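Local coordinates for beta-L-arabinobiosidase (PDB 5MQR), which probably hydrolyses glycosidic linkages in complex plant pectin, with a sialidase-like activity that remains tentative, at residues Ser468-Asn482 against Tyr524-Thr538. Sequence-based numbering, arbitrary orientation.
Sequences SKELKVSFDLSAGQN and YEAGKTYHVEAVLST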
loop_
_atom_site.group_PDB
_atom_site.type_symbol
_atom_site.label_atom_id
_atom_site.label_comp_id
_atom_site.label_asym_id
_atom_site.label_seq_id
_atom_site.Cartn_x
_atom_site.Cartn_y
_atom_site.Cartn_z
ATOM N N SER A 468 12.651 5.512 8.114
ATOM C CA SER A 468 12.844 6.827 8.705
ATOM C C SER A 468 14.329 7.160 8.911
ATOM O O SER A 468 15.128 6.299 9.306
ATOM C CB SER A 468 12.099 6.905 10.050
ATOM O OG SER A 468 10.692 6.651 9.909
ATOM N N LYS A 469 14.679 8.422 8.655
ATOM C CA LYS A 469 16.039 8.941 8.829
ATOM C C LYS A 469 16.203 9.506 10.222
ATOM O O LYS A 469 17.201 9.228 10.876
ATOM C CB LYS A 469 16.360 10.017 7.788
ATOM C CG LYS A 469 16.268 9.539 6.356
ATOM C CD LYS A 469 16.398 10.684 5.345
ATOM C CE LYS A 469 15.841 10.281 3.962
ATOM N NZ LYS A 469 15.541 11.433 3.031
ATOM N N GLU A 470 15.232 10.318 10.647
ATOM C CA GLU A 470 15.101 10.765 12.035
ATOM C C GLU A 470 13.957 9.963 12.666
ATOM O O GLU A 470 12.843 9.911 12.113
ATOM C CB GLU A 470 14.792 12.255 12.098
ATOM C CG GLU A 470 15.836 13.147 11.434
ATOM C CD GLU A 470 17.151 13.205 12.218
ATOM O OE1 GLU A 470 17.121 13.515 13.438
ATOM O OE2 GLU A 470 18.218 12.934 11.612
ATOM N N LEU A 471 14.247 9.320 13.797
ATOM C CA LEU A 471 13.306 8.421 14.439
ATOM C C LEU A 471 13.300 8.585 15.947
ATOM O O LEU A 471 14.370 8.596 16.582
ATOM C CB LEU A 471 13.662 6.980 14.077
ATOM C CG LEU A 471 12.805 5.842 14.605
ATOM C CD1 LEU A 471 11.386 5.937 14.081
ATOM C CD2 LEU A 471 13.404 4.515 14.190
ATOM N N LYS A 472 12.102 8.705 16.519
ATOM C CA LYS A 472 11.904 8.512 17.960
ATOM C C LYS A 472 11.096 7.264 18.164
ATOM O O LYS A 472 10.159 7.027 17.449
ATOM C CB LYS A 472 11.207 9.684 18.658
ATOM C CG LYS A 472 11.814 11.029 18.320
ATOM C CD LYS A 472 11.603 12.075 19.429
ATOM C CE LYS A 472 12.298 13.405 19.109
ATOM N NZ LYS A 472 11.443 14.221 18.192
ATOM N N VAL A 473 11.510 6.470 19.140
ATOM C CA VAL A 473 10.892 5.213 19.518
ATOM C C VAL A 473 10.708 5.271 21.017
ATOM O O VAL A 473 11.675 5.476 21.728
ATOM C CB VAL A 473 11.812 4.021 19.172
ATOM C CG1 VAL A 473 11.196 2.697 19.636
ATOM C CG2 VAL A 473 12.067 3.998 17.671
ATOM N N SER A 474 9.491 5.113 21.513
ATOM C CA SER A 474 9.317 5.009 22.944
ATOM C C SER A 474 8.442 3.834 23.319
ATOM O O SER A 474 7.633 3.361 22.526
ATOM C CB SER A 474 8.770 6.303 23.527
ATOM O OG SER A 474 7.495 6.541 23.003
ATOM N N PHE A 475 8.650 3.346 24.530
ATOM C CA PHE A 475 7.907 2.205 25.033
ATOM C C PHE A 475 8.187 2.058 26.503
ATOM O O PHE A 475 9.205 2.546 26.994
ATOM C CB PHE A 475 8.264 0.895 24.279
ATOM C CG PHE A 475 9.738 0.571 24.261
ATOM C CD1 PHE A 475 10.308 -0.189 25.278
ATOM C CD2 PHE A 475 10.554 1.018 23.228
ATOM C CE1 PHE A 475 11.656 -0.475 25.275
ATOM C CE2 PHE A 475 11.914 0.724 23.225
ATOM C CZ PHE A 475 12.461 -0.017 24.250
ATOM N N ASP A 476 7.265 1.402 27.200
ATOM C CA ASP A 476 7.465 1.003 28.586
ATOM C C ASP A 476 8.001 -0.416 28.614
ATOM O O ASP A 476 7.561 -1.259 27.853
ATOM C CB ASP A 476 6.167 1.110 29.375
ATOM C CG ASP A 476 5.680 2.523 29.480
ATOM O OD1 ASP A 476 6.459 3.380 29.937
ATOM O OD2 ASP A 476 4.529 2.797 29.100
ATOM N N LEU A 477 8.934 -0.667 29.520
ATOM C CA LEU A 477 9.701 -1.907 29.576
ATOM C C LEU A 477 9.747 -2.378 31.007
ATOM O O LEU A 477 10.063 -1.598 31.919
ATOM C CB LEU A 477 11.132 -1.638 29.117
ATOM C CG LEU A 477 12.188 -2.737 29.161
ATOM C CD1 LEU A 477 11.839 -3.913 28.265
ATOM C CD2 LEU A 477 13.506 -2.114 28.728
ATOM N N SER A 478 9.470 -3.654 31.204
ATOM C CA SER A 478 9.623 -4.301 32.509
ATOM C C SER A 478 10.249 -5.660 32.312
ATOM O O SER A 478 9.887 -6.372 31.384
ATOM C CB SER A 478 8.266 -4.472 33.168
ATOM O OG SER A 478 8.423 -4.760 34.547
ATOM N N ALA A 479 11.175 -6.015 33.188
ATOM C CA ALA A 479 11.814 -7.327 33.185
ATOM C C ALA A 479 11.405 -8.109 34.430
ATOM O O ALA A 479 11.416 -7.574 35.535
ATOM C CB ALA A 479 13.327 -7.151 33.161
ATOM N N GLY A 480 11.086 -9.387 34.273
ATOM C CA GLY A 480 10.724 -10.230 35.416
ATOM C C GLY A 480 11.877 -10.695 36.305
ATOM O O GLY A 480 11.659 -11.476 37.232
ATOM N N GLN A 481 13.097 -10.246 36.006
ATOM C CA GLN A 481 14.316 -10.675 36.681
ATOM C C GLN A 481 15.432 -9.752 36.217
ATOM O O GLN A 481 15.284 -9.083 35.194
ATOM C CB GLN A 481 14.658 -12.131 36.334
ATOM C CG GLN A 481 15.027 -12.389 34.864
ATOM C CD GLN A 481 13.898 -12.081 33.904
ATOM O OE1 GLN A 481 12.812 -12.640 34.022
ATOM N NE2 GLN A 481 14.144 -11.196 32.953
ATOM N N ASN A 482 16.535 -9.716 36.958
ATOM C CA ASN A 482 17.749 -9.008 36.530
ATOM C C ASN A 482 19.072 -9.789 36.779
ATOM O O ASN A 482 20.172 -9.215 36.734
ATOM C CB ASN A 482 17.792 -7.625 37.210
ATOM C CG ASN A 482 18.159 -7.691 38.698
ATOM O OD1 ASN A 482 18.153 -8.761 39.321
ATOM N ND2 ASN A 482 18.464 -6.535 39.270
ATOM N N TYR A 524 19.344 -2.109 36.240
ATOM C CA TYR A 524 17.895 -2.251 36.217
ATOM C C TYR A 524 17.482 -3.251 37.272
ATOM O O TYR A 524 18.254 -4.110 37.664
ATOM C CB TYR A 524 17.361 -2.633 34.829
ATOM C CG TYR A 524 17.645 -4.040 34.384
ATOM C CD1 TYR A 524 18.849 -4.360 33.765
ATOM C CD2 TYR A 524 16.693 -5.054 34.546
ATOM C CE1 TYR A 524 19.114 -5.663 33.324
ATOM C CE2 TYR A 524 16.942 -6.356 34.108
ATOM C CZ TYR A 524 18.162 -6.673 33.507
ATOM O OH TYR A 524 18.441 -7.973 33.089
ATOM N N GLU A 525 16.256 -3.096 37.738
ATOM C CA GLU A 525 15.686 -3.960 38.757
ATOM C C GLU A 525 14.541 -4.743 38.142
ATOM O O GLU A 525 13.932 -4.310 37.160
ATOM C CB GLU A 525 15.165 -3.111 39.910
ATOM C CG GLU A 525 16.211 -2.229 40.590
ATOM C CD GLU A 525 15.561 -1.050 41.308
ATOM O OE1 GLU A 525 14.850 -1.281 42.308
ATOM O OE2 GLU A 525 15.726 0.106 40.858
ATOM N N ALA A 526 14.259 -5.898 38.724
ATOM C CA ALA A 526 13.135 -6.728 38.309
ATOM C C ALA A 526 11.817 -6.096 38.749
ATOM O O ALA A 526 11.773 -5.456 39.793
ATOM C CB ALA A 526 13.270 -8.126 38.925
ATOM N N GLY A 527 10.752 -6.296 37.971
ATOM C CA GLY A 527 9.395 -5.869 38.368
ATOM C C GLY A 527 9.100 -4.372 38.324
ATOM O O GLY A 527 8.078 -3.921 38.821
ATOM N N LYS A 528 9.976 -3.599 37.696
ATOM C CA LYS A 528 9.884 -2.152 37.671
ATOM C C LYS A 528 9.643 -1.745 36.219
ATOM O O LYS A 528 10.224 -2.323 35.293
ATOM C CB LYS A 528 11.202 -1.587 38.196
ATOM C CG LYS A 528 11.165 -0.151 38.677
ATOM C CD LYS A 528 12.310 0.152 39.649
ATOM C CE LYS A 528 12.181 1.557 40.240
ATOM N NZ LYS A 528 12.261 2.591 39.169
ATOM N N THR A 529 8.768 -0.769 36.028
ATOM C CA THR A 529 8.434 -0.251 34.717
ATOM C C THR A 529 9.312 0.983 34.425
ATOM O O THR A 529 9.311 1.948 35.193
ATOM C CB THR A 529 6.936 0.099 34.661
ATOM O OG1 THR A 529 6.178 -1.113 34.785
ATOM C CG2 THR A 529 6.560 0.789 33.342
ATOM N N TYR A 530 10.055 0.917 33.320
ATOM C CA TYR A 530 10.931 1.983 32.849
ATOM C C TYR A 530 10.352 2.552 31.543
ATOM O O TYR A 530 9.986 1.791 30.647
ATOM C CB TYR A 530 12.326 1.425 32.570
ATOM C CG TYR A 530 13.045 0.888 33.786
ATOM C CD1 TYR A 530 13.603 1.753 34.734
ATOM C CD2 TYR A 530 13.184 -0.475 33.990
ATOM C CE1 TYR A 530 14.274 1.270 35.853
ATOM C CE2 TYR A 530 13.852 -0.962 35.100
ATOM C CZ TYR A 530 14.389 -0.083 36.023
ATOM O OH TYR A 530 15.043 -0.578 37.095
ATOM N N HIS A 531 10.238 3.872 31.448
ATOM C CA HIS A 531 9.840 4.490 30.222
ATOM C C HIS A 531 11.093 4.794 29.391
ATOM O O HIS A 531 11.913 5.633 29.779
ATOM C CB HIS A 531 9.022 5.751 30.473
ATOM C CG HIS A 531 8.427 6.298 29.220
ATOM N ND1 HIS A 531 7.472 5.613 28.499
ATOM C CD2 HIS A 531 8.695 7.425 28.517
ATOM C CE1 HIS A 531 7.169 6.303 27.411
ATOM N NE2 HIS A 531 7.893 7.408 27.403
ATOM N N VAL A 532 11.228 4.099 28.266
ATOM C CA VAL A 532 12.406 4.202 27.420
ATOM C C VAL A 532 12.077 5.007 26.187
ATOM O O VAL A 532 11.055 4.746 25.559
ATOM C CB VAL A 532 12.906 2.831 26.947
ATOM C CG1 VAL A 532 14.234 2.983 26.207
ATOM C CG2 VAL A 532 13.071 1.906 28.144
ATOM N N GLU A 533 12.926 5.990 25.871
ATOM C CA GLU A 533 12.816 6.744 24.609
ATOM C C GLU A 533 14.171 6.733 23.922
ATOM O O GLU A 533 15.187 7.053 24.506
ATOM C CB GLU A 533 12.323 8.198 24.782
ATOM C CG GLU A 533 11.971 8.859 23.432
ATOM C CD GLU A 533 11.265 10.204 23.533
ATOM O OE1 GLU A 533 11.186 10.755 24.644
ATOM O OE2 GLU A 533 10.797 10.724 22.480
ATOM N N ALA A 534 14.180 6.321 22.669
ATOM C CA ALA A 534 15.381 6.287 21.868
ATOM C C ALA A 534 15.204 7.283 20.705
ATOM O O ALA A 534 14.195 7.238 19.991
ATOM C CB ALA A 534 15.630 4.885 21.363
ATOM N N VAL A 535 16.183 8.176 20.530
ATOM C CA VAL A 535 16.197 9.138 19.440
ATOM C C VAL A 535 17.409 8.841 18.554
ATOM O O VAL A 535 18.547 8.922 19.026
ATOM C CB VAL A 535 16.278 10.573 19.981
ATOM C CG1 VAL A 535 16.252 11.585 18.830
ATOM C CG2 VAL A 535 15.153 10.797 20.992
ATOM N N LEU A 536 17.133 8.478 17.296
ATOM C CA LEU A 536 18.119 8.043 16.326
ATOM C C LEU A 536 18.147 9.012 15.137
ATOM O O LEU A 536 17.101 9.422 14.646
ATOM C CB LEU A 536 17.795 6.647 15.804
ATOM C CG LEU A 536 17.768 5.525 16.841
ATOM C CD1 LEU A 536 16.391 5.387 17.481
ATOM C CD2 LEU A 536 18.184 4.218 16.198
ATOM N N SER A 537 19.345 9.336 14.662
ATOM C CA SER A 537 19.519 10.168 13.456
ATOM C C SER A 537 20.496 9.473 12.521
ATOM O O SER A 537 21.647 9.260 12.894
ATOM C CB SER A 537 20.039 11.567 13.830
ATOM O OG SER A 537 20.371 12.322 12.677
ATOM N N THR A 538 20.048 9.127 11.322
ATOM C CA THR A 538 20.929 8.478 10.359
ATOM C C THR A 538 21.973 9.436 9.817
ATOM O O THR A 538 23.142 9.049 9.651
ATOM C CB THR A 538 20.166 7.779 9.226
ATOM O OG1 THR A 538 19.379 8.724 8.506
ATOM C CG2 THR A 538 19.248 6.685 9.796
HETATM O O HOH W 1 12.222 -4.178 35.116
HETATM O O HOH W 2 16.796 -10.177 32.426
#
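His531 and Asp476 face each other in a non-hydrogen-bonded pair of two antiparallel strands, 470-479 and 530-537. On His531, CB already lies 3.5 Å from Asp476 OD1; CG sits anti to the backbone N (chi1 -172°), which places the ring, and the turn about CB-CG then sets ND1 toward Asp476. His531 ND1 donates to Asp476 OD1 at 2.8 Å, the oxygen close to the imidazole plane but met from above its own carboxylate plane, the two planes 51° apart. CE1 is less near the same oxygen, and at the far tip His531 NE2 approaches Ser474 CB at 4.1 Å. Asp476 OD2 is held separately by Asn606 on strand 600-610, so the carboxylate ties three strands together. A leucine in place of His531 would probably leave OD1 without this donor and the carboxylate freer to rotate, held by Asn606 at OD2. Glu470 and Ser537 make another polar pair on this face, though the approach of Ser537 OG to Glu470 OE2 is doubtfully short.

The other face is largely apolar. Phe475 and Val532 lie side by side, pointing the same way, with Val532 CB over one ring face toward its rim, 4.1 Å from the centroid, in a CH-pi contact; Phe569 meets the same ring edge-to-face. Leu477 CD2 also touches Val532 CG2. Strands 487-492 and 564-570 pack on this side, as in a beta-sandwich.

Beyond the paired strands, Asn482 ND2 donates almost straight (174°) to a lone pair of Tyr524 O, 2.9 Å away. A water joins Ala479 N to Glu525 O and Lys528 O, while Ala479 O still accepts directly from Gly527 N. The chemistry thus splits by face: hydrocarbon closes the interior of this CBM-like domain, while the His-carboxylate bond links neighbouring strands on the more exposed side.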